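Local coordinates for erythrocyte membrane protein 1 (PDB 6S8T), which binds the human adhesion receptor ICAM-1 through the DBLbeta domain described here, and so probably supports attachment of infected erythrocytes to host cells, at residues L295-M298 with V299-A302; K353-K356 with Q357-I361; D363-E366 with E367-Q371; K373-F376 with A377-F381; M391-F394 with F395-Q399. One frame throughout, in Å; residues are numbered along the deposited sequence.

Contact 1 (L295-M298 with V299-A302)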
# COMPACT_ATOMS: atom_id res chain seq x y z
N LEU A 295 0.59 5.41 5.89
CA LEU A 295 1.56 4.65 6.65
C LEU A 295 1.91 3.33 5.97
O LEU A 295 3.06 2.88 6.05
CB LEU A 295 1.05 4.39 8.07
CG LEU A 295 0.84 5.64 8.94
CD1 LEU A 295 0.14 5.29 10.24
CD2 LEU A 295 2.17 6.34 9.22
N ARG A 296 0.94 2.70 5.29
CA ARG A 296 1.24 1.47 4.55
C ARG A 296 2.25 1.73 3.44
O ARG A 296 3.23 1.01 3.30
CB ARG A 296 -0.05 0.87 3.98
CG ARG A 296 -1.14 0.60 5.02
CD ARG A 296 -2.26 -0.29 4.47
NE ARG A 296 -2.74 0.13 3.15
CZ ARG A 296 -3.85 0.84 2.94
NH1 ARG A 296 -4.20 1.16 1.70
NH2 ARG A 296 -4.61 1.23 3.96
N TRP A 297 2.03 2.80 2.67
CA TRP A 297 2.93 3.12 1.57
C TRP A 297 4.33 3.47 2.06
O TRP A 297 5.32 3.15 1.38
CB TRP A 297 2.35 4.26 0.73
CG TRP A 297 1.13 3.87 -0.07
CD1 TRP A 297 0.53 2.64 -0.11
CD2 TRP A 297 0.38 4.71 -0.95
NE1 TRP A 297 -0.55 2.67 -0.97
CE2 TRP A 297 -0.66 3.93 -1.49
CE3 TRP A 297 0.49 6.06 -1.33
CZ2 TRP A 297 -1.59 4.45 -2.39
CZ3 TRP A 297 -0.43 6.57 -2.23
CH2 TRP A 297 -1.46 5.77 -2.75
N MET A 298 4.44 4.11 3.23
CA MET A 298 5.76 4.41 3.80
C MET A 298 6.52 3.14 4.14
O MET A 298 7.72 3.02 3.85
CB MET A 298 5.61 5.30 5.03
CG MET A 298 6.91 5.59 5.78
SD MET A 298 6.72 6.60 7.27
CE MET A 298 6.07 5.41 8.44
N VAL A 299 5.85 2.17 4.79
CA VAL A 299 6.49 0.89 5.08
C VAL A 299 6.90 0.19 3.79
O VAL A 299 7.97 -0.42 3.71
CB VAL A 299 5.56 0.00 5.93
CG1 VAL A 299 6.17 -1.38 6.15
CG2 VAL A 299 5.24 0.67 7.27
N GLU A 300 6.05 0.27 2.76
CA GLU A 300 6.39 -0.33 1.47
C GLU A 300 7.52 0.44 0.78
O GLU A 300 8.33 -0.16 0.07
CB GLU A 300 5.15 -0.38 0.57
CG GLU A 300 5.31 -1.16 -0.75
CD GLU A 300 3.98 -1.34 -1.49
OE1 GLU A 300 2.95 -0.81 -1.01
OE2 GLU A 300 3.95 -2.02 -2.54
N TRP A 301 7.60 1.76 0.99
CA TRP A 301 8.71 2.54 0.46
C TRP A 301 10.03 2.10 1.07
O TRP A 301 11.05 2.03 0.38
CB TRP A 301 8.47 4.03 0.72
CG TRP A 301 9.52 4.97 0.13
CD1 TRP A 301 9.41 5.69 -1.02
CD2 TRP A 301 10.81 5.28 0.68
NE1 TRP A 301 10.56 6.43 -1.23
CE2 TRP A 301 11.43 6.19 -0.20
CE3 TRP A 301 11.50 4.87 1.82
CZ2 TRP A 301 12.71 6.70 0.03
CZ3 TRP A 301 12.78 5.37 2.05
CH2 TRP A 301 13.37 6.28 1.15
N ALA A 302 10.04 1.82 2.38
CA ALA A 302 11.28 1.43 3.04
C ALA A 302 11.75 0.05 2.57
O ALA A 302 12.96 -0.18 2.45
CB ALA A 302 11.10 1.45 4.55
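Trp301 presses back onto Trp297 one helical turn earlier, its backbone N 2.7 Å from Trp297 O and its CB only 3.3 Å from the same oxygen. This is the tight strip of the contact, where backbone bond and side-chain root converge on one carbonyl. Val299 makes a comparable fit: its N donates to Leu295 O over 3.1 Å, while methyl CG2 rests 3.3 Å from that oxygen. With CG1 anti to the backbone N (chi1 176°), it is the other branch, CG2, that lies beside the N and is carried back over Leu295. The indole of Trp301 swings off in its own direction, so the two tryptophans are joined near the backbone while their rings diverge. Beside this strip the fit is looser: the extended chain of Glu300 brings OE1 no nearer than 4.3 Å to CD1 of Trp297, an oblique approach. The carboxylate is instead held by a salt bridge to Arg114, and the guanidinium of Arg296 by Ile291 O and salt bridges to Asp188 and Asp191. Val299, partly exposed, marks the side nearest solvent; the other residues are buried. This piece of helix 293-319 illustrates a core helix used on several faces at once: Arg296, Val299 and Glu300 face helix 172-194, Leu295, Met298 and Trp301 pack on helix 335-372, and Met298, Val299 and Ala302 meet helix 417-424.

Contact 2 (K353-K356 with Q357-I361)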
# COMPACT_ATOMS: atom_id res chain seq x y z
N LYS A 353 18.95 10.51 -4.46
CA LYS A 353 17.62 10.82 -4.96
C LYS A 353 16.53 10.12 -4.16
O LYS A 353 15.44 10.68 -3.97
CB LYS A 353 17.52 10.47 -6.45
CG LYS A 353 17.88 9.04 -6.79
CD LYS A 353 18.39 8.93 -8.22
CE LYS A 353 17.42 9.56 -9.21
NZ LYS A 353 17.89 9.40 -10.61
N TRP A 354 16.81 8.91 -3.65
CA TRP A 354 15.87 8.27 -2.74
C TRP A 354 15.80 9.02 -1.41
O TRP A 354 14.72 9.15 -0.82
CB TRP A 354 16.26 6.81 -2.52
CG TRP A 354 15.87 5.89 -3.65
CD1 TRP A 354 16.51 5.76 -4.85
CD2 TRP A 354 14.76 4.99 -3.68
NE1 TRP A 354 15.87 4.82 -5.62
CE2 TRP A 354 14.79 4.34 -4.93
CE3 TRP A 354 13.75 4.66 -2.78
CZ2 TRP A 354 13.84 3.38 -5.30
CZ3 TRP A 354 12.81 3.71 -3.14
CH2 TRP A 354 12.86 3.08 -4.40
N GLU A 355 16.94 9.54 -0.94
CA GLU A 355 16.95 10.27 0.32
C GLU A 355 16.07 11.52 0.26
O GLU A 355 15.47 11.90 1.27
CB GLU A 355 18.38 10.66 0.69
CG GLU A 355 18.51 11.33 2.05
CD GLU A 355 19.91 11.83 2.33
OE1 GLU A 355 20.70 11.97 1.37
OE2 GLU A 355 20.22 12.09 3.51
N LYS A 356 15.98 12.16 -0.91
CA LYS A 356 15.14 13.35 -1.01
C LYS A 356 13.67 13.00 -0.78
O LYS A 356 12.93 13.79 -0.18
CB LYS A 356 15.33 14.02 -2.37
CG LYS A 356 16.66 14.74 -2.53
CD LYS A 356 16.68 15.60 -3.78
CE LYS A 356 17.95 16.43 -3.86
NZ LYS A 356 17.95 17.32 -5.05
N GLN A 357 13.24 11.83 -1.24
CA GLN A 357 11.86 11.41 -1.00
C GLN A 357 11.62 11.15 0.48
O GLN A 357 10.57 11.52 1.02
CB GLN A 357 11.54 10.16 -1.84
CG GLN A 357 11.75 10.36 -3.35
CD GLN A 357 11.21 9.20 -4.19
OE1 GLN A 357 11.12 8.06 -3.73
NE2 GLN A 357 10.84 9.50 -5.43
N TRP A 358 12.58 10.52 1.16
CA TRP A 358 12.41 10.20 2.58
C TRP A 358 12.31 11.45 3.44
O TRP A 358 11.56 11.46 4.43
CB TRP A 358 13.56 9.31 3.05
CG TRP A 358 13.60 9.08 4.54
CD1 TRP A 358 14.47 9.64 5.43
CD2 TRP A 358 12.73 8.23 5.31
NE1 TRP A 358 14.20 9.19 6.70
CE2 TRP A 358 13.13 8.32 6.66
CE3 TRP A 358 11.65 7.40 4.99
CZ2 TRP A 358 12.50 7.62 7.68
CZ3 TRP A 358 11.02 6.70 6.00
CH2 TRP A 358 11.45 6.81 7.33
N ASN A 359 13.02 12.52 3.08
CA ASN A 359 12.97 13.75 3.87
C ASN A 359 11.58 14.38 3.82
O ASN A 359 11.11 14.94 4.82
CB ASN A 359 14.02 14.74 3.38
CG ASN A 359 15.41 14.41 3.89
OD1 ASN A 359 15.57 13.81 4.96
ND2 ASN A 359 16.43 14.80 3.13
N LYS A 360 10.90 14.30 2.68
CA LYS A 360 9.53 14.81 2.62
C LYS A 360 8.57 13.89 3.35
O LYS A 360 7.61 14.37 3.98
CB LYS A 360 9.10 14.98 1.16
CG LYS A 360 9.86 16.06 0.41
CD LYS A 360 9.30 16.25 -0.99
CE LYS A 360 10.06 17.32 -1.74
NZ LYS A 360 9.57 17.48 -3.14
N ILE A 361 8.80 12.57 3.29
CA ILE A 361 7.91 11.62 3.96
C ILE A 361 7.99 11.78 5.47
O ILE A 361 6.96 11.84 6.16
CB ILE A 361 8.24 10.18 3.52
CG1 ILE A 361 7.89 9.97 2.05
CG2 ILE A 361 7.52 9.17 4.41
CD1 ILE A 361 8.23 8.58 1.54
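Trp354 O is gripped by two backbone donors of the following turn: Trp358 N at 3.2 Å, in a fairly straight bond (155°), and Gln357 N at 3.1 Å in a weak, strongly bent one. The Gln357 side chain reinforces this crowding, since its CB lies 3.5 Å from the same Trp354 O. Because CG stands anti to the carbonyl carbon (chi1 -57°), the extended chain runs back along the helix, passing Lys353 O and bringing OE1 obliquely to within 4.4 Å of CE3 on the Trp354 ring. The amide itself is fixed at both atoms, OE1 by the indole N-H of Trp301 and NE2 by the carbonyl of Trp96, which together set its rotation. A softer meeting occurs on another flank. Asn359 N donates to Glu355 O over 3.1 Å, and the Asn359 side chain folds over the same region, its ND2 4.2 Å from Glu355 CG, with amide and carboxylate planes 41° apart. Lys356 and Lys360 extend on the exposed flank, where the helix meets solvent. The segment belongs to a predicted coiled coil, and its buried flank is divided between partners: Trp354 packs on Phe305 and Met308 of helix 293-319, Trp358 lies against helix 417-424 and the rings of Phe436 and Phe455, and Gln357 and Ile361 touch Tyr110 of the short strand 110-111.

Contact 3 (D363-E366 with E367-Q371)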
# COMPACT_ATOMS: atom_id res chain seq x y z
N ASP A 363 9.04 14.31 7.25
CA ASP A 363 8.55 15.61 7.71
C ASP A 363 7.03 15.62 7.81
O ASP A 363 6.47 16.17 8.76
CB ASP A 363 9.04 16.72 6.79
CG ASP A 363 10.51 17.04 6.98
OD1 ASP A 363 11.13 16.45 7.90
OD2 ASP A 363 11.04 17.87 6.23
N LYS A 364 6.34 15.02 6.83
CA LYS A 364 4.89 14.96 6.90
C LYS A 364 4.43 14.07 8.04
O LYS A 364 3.46 14.40 8.74
CB LYS A 364 4.32 14.47 5.57
CG LYS A 364 2.80 14.62 5.46
CD LYS A 364 2.38 16.06 5.72
CE LYS A 364 0.87 16.21 5.68
NZ LYS A 364 0.32 15.84 4.35
N TYR A 365 5.12 12.94 8.26
CA TYR A 365 4.82 12.09 9.41
C TYR A 365 4.85 12.89 10.71
O TYR A 365 3.91 12.83 11.51
CB TYR A 365 5.82 10.93 9.48
CG TYR A 365 5.57 9.92 10.59
CD1 TYR A 365 5.90 10.21 11.92
CD2 TYR A 365 5.02 8.68 10.31
CE1 TYR A 365 5.67 9.28 12.93
CE2 TYR A 365 4.79 7.75 11.31
CZ TYR A 365 5.11 8.06 12.61
OH TYR A 365 4.88 7.12 13.60
N GLU A 366 5.94 13.64 10.93
CA GLU A 366 6.11 14.35 12.19
C GLU A 366 5.09 15.47 12.35
O GLU A 366 4.59 15.71 13.45
CB GLU A 366 7.54 14.90 12.28
CG GLU A 366 7.87 15.65 13.56
CD GLU A 366 9.34 16.04 13.65
OE1 GLU A 366 9.93 15.89 14.74
OE2 GLU A 366 9.90 16.49 12.63
N GLU A 367 4.76 16.16 11.25
CA GLU A 367 3.76 17.21 11.31
C GLU A 367 2.41 16.67 11.77
O GLU A 367 1.75 17.28 12.62
CB GLU A 367 3.64 17.88 9.94
CG GLU A 367 2.57 18.96 9.85
CD GLU A 367 2.57 19.66 8.50
OE1 GLU A 367 3.67 19.89 7.94
OE2 GLU A 367 1.47 19.98 8.00
N LEU A 368 1.99 15.53 11.23
CA LEU A 368 0.72 14.94 11.62
C LEU A 368 0.75 14.40 13.05
O LEU A 368 -0.26 14.47 13.76
CB LEU A 368 0.33 13.82 10.65
CG LEU A 368 0.04 14.28 9.22
CD1 LEU A 368 -0.14 13.08 8.30
CD2 LEU A 368 -1.19 15.17 9.19
N TYR A 369 1.90 13.87 13.48
CA TYR A 369 2.00 13.33 14.83
C TYR A 369 1.92 14.44 15.87
O TYR A 369 1.27 14.28 16.91
CB TYR A 369 3.30 12.54 14.98
CG TYR A 369 3.39 11.72 16.24
CD1 TYR A 369 2.91 10.41 16.27
CD2 TYR A 369 3.96 12.23 17.40
CE1 TYR A 369 2.99 9.64 17.42
CE2 TYR A 369 4.05 11.48 18.55
CZ TYR A 369 3.56 10.19 18.56
OH TYR A 369 3.65 9.43 19.71
N LEU A 370 2.56 15.58 15.60
CA LEU A 370 2.53 16.70 16.54
C LEU A 370 1.14 17.32 16.63
O LEU A 370 0.70 17.71 17.72
CB LEU A 370 3.56 17.75 16.13
CG LEU A 370 5.03 17.35 16.17
CD1 LEU A 370 5.91 18.47 15.63
CD2 LEU A 370 5.45 16.98 17.58
N GLN A 371 0.44 17.42 15.50
CA GLN A 371 -0.90 18.01 15.53
C GLN A 371 -1.90 17.10 16.22
O GLN A 371 -2.87 17.59 16.80
CB GLN A 371 -1.36 18.32 14.11
CG GLN A 371 -0.55 19.42 13.44
CD GLN A 371 -1.12 19.83 12.11
OE1 GLN A 371 -0.55 20.68 11.42
NE2 GLN A 371 -2.24 19.24 11.74
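Tyr365 and Tyr369 place their rings one turn apart on the same flank of the helix, brushing at CE1 of Tyr365 and CD1 of Tyr369 (4.5 Å). Neither stacks on the other; instead each makes an edge-to-face contact with Phe395 of helix 388-402, so that one phenyl group serves both tyrosines. Both side chains leave the helix with CG anti to the backbone N (chi1 -176° and -168°), which explains why they run out in company. The hydroxyl of Tyr365 is hydrogen-bonded to Tyr414 O, and the rest of its ring packs on Leu295 and Met298 of helix 293-319. Next to this aromatic flank, Lys364 turns at chi2 and again at chi4, bringing CE to 4.1 Å from CG of Leu368 as the two chains pass at a slant. Leu368 CG also lies 3.5 Å from Lys364 O, over the carbonyl that its own N binds. The ammonium group moves on to a salt bridge with Asp385; Glu367 OE2, at 5.6 Å from Lys364 NZ, is not in contact with it but could add to the favourable field. Across the helix the exposed pair Glu366 and Leu370 run alongside each other in the same direction, CG of Glu366 4.0 Å from CD1 of Leu370, while Leu370 CG sits 3.2 Å from Glu366 O. The chemistry is that of an amphipathic helix: the tyrosines and Leu368 seal it to its neighbours, the aliphatic stem of Lys364 extends the apolar surface before its charge is paired, and the acidic residues, Leu370 with them, lie on the exposed side.

Contact 4 (K373-F376 with A377-F381)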
# COMPACT_ATOMS: atom_id res chain seq x y z
N LYS A 373 -1.40 15.20 18.97
CA LYS A 373 -1.34 15.30 20.42
C LYS A 373 -1.69 16.69 20.94
O LYS A 373 -1.68 16.90 22.16
CB LYS A 373 0.05 14.89 20.92
CG LYS A 373 1.17 15.78 20.44
CD LYS A 373 2.45 15.52 21.22
CE LYS A 373 2.91 14.08 21.08
NZ LYS A 373 4.21 13.87 21.76
N ILE A 374 -2.00 17.64 20.06
CA ILE A 374 -2.29 19.01 20.45
C ILE A 374 -3.76 19.37 20.22
O ILE A 374 -4.36 20.05 21.04
CB ILE A 374 -1.36 19.99 19.70
CG1 ILE A 374 -0.01 20.07 20.41
CG2 ILE A 374 -2.00 21.36 19.56
CD1 ILE A 374 0.91 21.11 19.82
N ALA A 375 -4.34 18.90 19.12
CA ALA A 375 -5.74 19.18 18.81
C ALA A 375 -6.66 18.63 19.89
O ALA A 375 -6.82 17.41 20.02
CB ALA A 375 -6.11 18.61 17.44
N PHE A 376 -7.29 19.52 20.66
CA PHE A 376 -8.20 19.12 21.73
C PHE A 376 -9.54 18.68 21.17
O PHE A 376 -9.67 18.40 19.97
CB PHE A 376 -8.39 20.25 22.73
CG PHE A 376 -7.18 20.51 23.60
CD1 PHE A 376 -6.93 19.73 24.71
CD2 PHE A 376 -6.31 21.55 23.30
CE1 PHE A 376 -5.82 19.96 25.51
CE2 PHE A 376 -5.20 21.79 24.09
CZ PHE A 376 -4.96 20.99 25.20
N ALA A 377 -10.56 18.62 22.03
CA ALA A 377 -11.87 18.14 21.60
C ALA A 377 -12.52 19.10 20.60
O ALA A 377 -12.98 18.68 19.54
CB ALA A 377 -12.78 17.94 22.82
N GLY A 378 -12.57 20.38 20.94
CA GLY A 378 -13.17 21.38 20.08
C GLY A 378 -12.21 22.15 19.20
O GLY A 378 -12.66 23.01 18.44
N THR A 379 -10.92 21.86 19.27
CA THR A 379 -9.91 22.58 18.49
C THR A 379 -9.40 21.70 17.35
O THR A 379 -9.33 20.48 17.46
CB THR A 379 -8.74 23.01 19.38
OG1 THR A 379 -8.03 21.86 19.84
CG2 THR A 379 -9.24 23.81 20.58
N SER A 380 -9.04 22.36 16.25
CA SER A 380 -8.51 21.67 15.08
C SER A 380 -7.62 22.62 14.30
O SER A 380 -7.72 23.84 14.42
CB SER A 380 -9.64 21.13 14.18
OG SER A 380 -9.12 20.39 13.10
N PHE A 381 -6.74 22.04 13.48
CA PHE A 381 -5.80 22.81 12.68
C PHE A 381 -6.32 23.13 11.28
O PHE A 381 -5.71 23.95 10.58
CB PHE A 381 -4.46 22.06 12.56
CG PHE A 381 -3.64 22.10 13.82
CD1 PHE A 381 -2.83 23.19 14.10
CD2 PHE A 381 -3.67 21.05 14.72
CE1 PHE A 381 -2.07 23.24 15.26
CE2 PHE A 381 -2.91 21.09 15.88
CZ PHE A 381 -2.11 22.18 16.15
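Thr379 OG1 accepts the backbone N-H of Phe376 over 2.6 Å, in a short but bent bond (136°). The same oxygen lies 3.3 Å from Phe376 CB and comes near the plane of the phenyl ring at its edge, the two side chains running alongside one another in the same direction. What brings OG1 there is the Thr379 torsion: at chi1 67° the hydroxyl is wedged between the backbone N and the carbonyl carbon, and so turns inward across the bend. An apolar cluster forms beside it. Phe381 offers a ring edge to Ile374, CZ meeting CG2 at 3.5 Å, with the side chains at about a right angle; its CE2 also stands 4.3 Å from CB of Ala375. Beyond the Phe376-Thr379 bond the chain reverses through a type I beta-turn with Ala377 and Gly378 at its corners, the CA atoms of Phe376 and Thr379 being 5.0 Å apart. The turn lies in the loop joining helix 335-372 to helix 388-402, at the surface, and several of its residues also touch a crystal neighbour, which may have influenced its shape. Further out, the base of the loop is tied to its surroundings: Phe381 packs on Tyr388 at the start of helix 388-402, Ile374 on Leu407, and Ala375 O receives the ammonium group of Lys396, while Lys373 NZ forms a salt bridge with Asp404.

Contact 5 (M391-F394 with F395-Q399)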
# COMPACT_ATOMS: atom_id res chain seq x y z
N MET A 391 -5.64 10.07 9.78
CA MET A 391 -4.30 10.07 10.34
C MET A 391 -4.29 10.57 11.78
O MET A 391 -3.62 9.98 12.64
CB MET A 391 -3.36 10.92 9.47
CG MET A 391 -2.92 10.26 8.17
SD MET A 391 -1.92 8.77 8.41
CE MET A 391 -0.56 9.40 9.38
N VAL A 392 -5.01 11.66 12.06
CA VAL A 392 -5.02 12.21 13.41
C VAL A 392 -5.68 11.25 14.39
O VAL A 392 -5.21 11.06 15.51
CB VAL A 392 -5.69 13.60 13.43
CG1 VAL A 392 -5.92 14.06 14.86
CG2 VAL A 392 -4.84 14.61 12.68
N HIS A 393 -6.79 10.63 13.97
CA HIS A 393 -7.47 9.69 14.86
C HIS A 393 -6.59 8.48 15.17
O HIS A 393 -6.54 8.02 16.31
CB HIS A 393 -8.79 9.24 14.24
CG HIS A 393 -9.60 8.35 15.15
ND1 HIS A 393 -9.81 7.02 14.88
CD2 HIS A 393 -10.22 8.61 16.32
CE1 HIS A 393 -10.55 6.49 15.85
NE2 HIS A 393 -10.81 7.44 16.73
N PHE A 394 -5.89 7.96 14.16
CA PHE A 394 -5.00 6.82 14.39
C PHE A 394 -3.87 7.20 15.34
O PHE A 394 -3.57 6.46 16.29
CB PHE A 394 -4.45 6.31 13.06
CG PHE A 394 -3.66 5.04 13.17
CD1 PHE A 394 -4.29 3.80 13.14
CD2 PHE A 394 -2.28 5.07 13.29
CE1 PHE A 394 -3.56 2.63 13.24
CE2 PHE A 394 -1.54 3.90 13.38
CZ PHE A 394 -2.19 2.68 13.36
N PHE A 395 -3.23 8.35 15.11
CA PHE A 395 -2.15 8.80 15.98
C PHE A 395 -2.65 9.13 17.39
O PHE A 395 -1.92 8.94 18.36
CB PHE A 395 -1.45 10.01 15.37
CG PHE A 395 -0.36 9.66 14.39
CD1 PHE A 395 0.25 8.41 14.41
CD2 PHE A 395 0.06 10.59 13.45
CE1 PHE A 395 1.26 8.10 13.51
CE2 PHE A 395 1.07 10.28 12.54
CZ PHE A 395 1.67 9.03 12.58
N LYS A 396 -3.89 9.63 17.52
CA LYS A 396 -4.42 9.92 18.86
C LYS A 396 -4.60 8.64 19.67
O LYS A 396 -4.27 8.61 20.86
CB LYS A 396 -5.75 10.67 18.75
CG LYS A 396 -5.62 12.17 18.67
CD LYS A 396 -6.98 12.83 18.76
CE LYS A 396 -6.86 14.31 19.08
NZ LYS A 396 -6.20 14.53 20.40
N GLU A 397 -5.14 7.59 19.05
CA GLU A 397 -5.29 6.33 19.76
C GLU A 397 -3.94 5.69 20.05
O GLU A 397 -3.78 5.01 21.07
CB GLU A 397 -6.18 5.38 18.96
CG GLU A 397 -7.64 5.79 18.92
CD GLU A 397 -8.25 5.90 20.31
OE1 GLU A 397 -8.33 7.02 20.84
OE2 GLU A 397 -8.63 4.85 20.87
N LEU A 398 -2.95 5.91 19.18
CA LEU A 398 -1.60 5.40 19.43
C LEU A 398 -0.96 6.12 20.60
O LEU A 398 -0.37 5.49 21.49
CB LEU A 398 -0.76 5.56 18.16
CG LEU A 398 0.59 4.84 18.08
CD1 LEU A 398 0.39 3.35 18.19
CD2 LEU A 398 1.28 5.18 16.76
N GLN A 399 -1.05 7.45 20.63
CA GLN A 399 -0.50 8.23 21.73
C GLN A 399 -1.20 7.91 23.05
O GLN A 399 -0.58 7.96 24.11
CB GLN A 399 -0.60 9.72 21.41
CG GLN A 399 0.32 10.16 20.27
CD GLN A 399 -0.16 11.41 19.55
OE1 GLN A 399 -1.20 11.97 19.89
NE2 GLN A 399 0.58 11.83 18.53
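Met391 curls back on itself so that its terminal methyl CE arrives 3.7 Å from CE2 of Phe395, one turn along helix 388-402. Two successive bends, at chi2 (-64°) and chi3, turn the thioether toward the ring; the methyl meets it obliquely, while the two chains otherwise run side by side. Phe395, its CG anti to the carbonyl carbon and beside the backbone N, in turn leans over the backbone, its CB 3.5 Å from Met391 O, the oxygen that also takes its N-H. Phe394 instead has CG anti to the backbone N, and diverges from Phe395 toward Met19 and Met23 of helix 16-32. Also toward that helix, His393 and Glu397 form a different pair. The imidazole is swung along the helix (chi1 -175°), and Glu397 CG lies over one of its faces, offset toward the rim and 4.2 Å from NE2. Ring and carboxylate planes are nearly parallel, only 10° apart, yet OE1 stays 4.8 Å from NE2, and the carboxylate finds its partner in Gln22 through OE2. Lys396 lays its CG 3.4 Å from Val392 O and its CD 4.2 Å from Val392 CG1, then bends at chi4 to give its NZ to Ala372 O. Lys396 and Glu397 therefore pack locally through their methylenes while NZ and OE2 bind other parts of the fold, whereas Met391 and the two phenylalanines offer only carbon and sulfur to their neighbours, so their grip is by packing.

Overall arrangement
Depth in the fold sorts the five contacts. Contact 1 is the buried one, its centre about 7 Å from that of the chain, and it touches contacts 2, 3 and 5, which are partly buried; contact 4, its centre about 28 Å from the chain's, is a surface loop touching contacts 3 and 5. Contacts 2 and 3 are successive stretches of helix 335-372 with no other touch between them, while a probable hydrogen bond from Gln399 NE2 to Tyr369 O ties contact 5 to contact 3. Buried charges paired with outside residues mark contact 1; indoles run on from it into contact 2; phenyl and phenol rings join contacts 3 and 5; a threonine-tied turn marks the periphery.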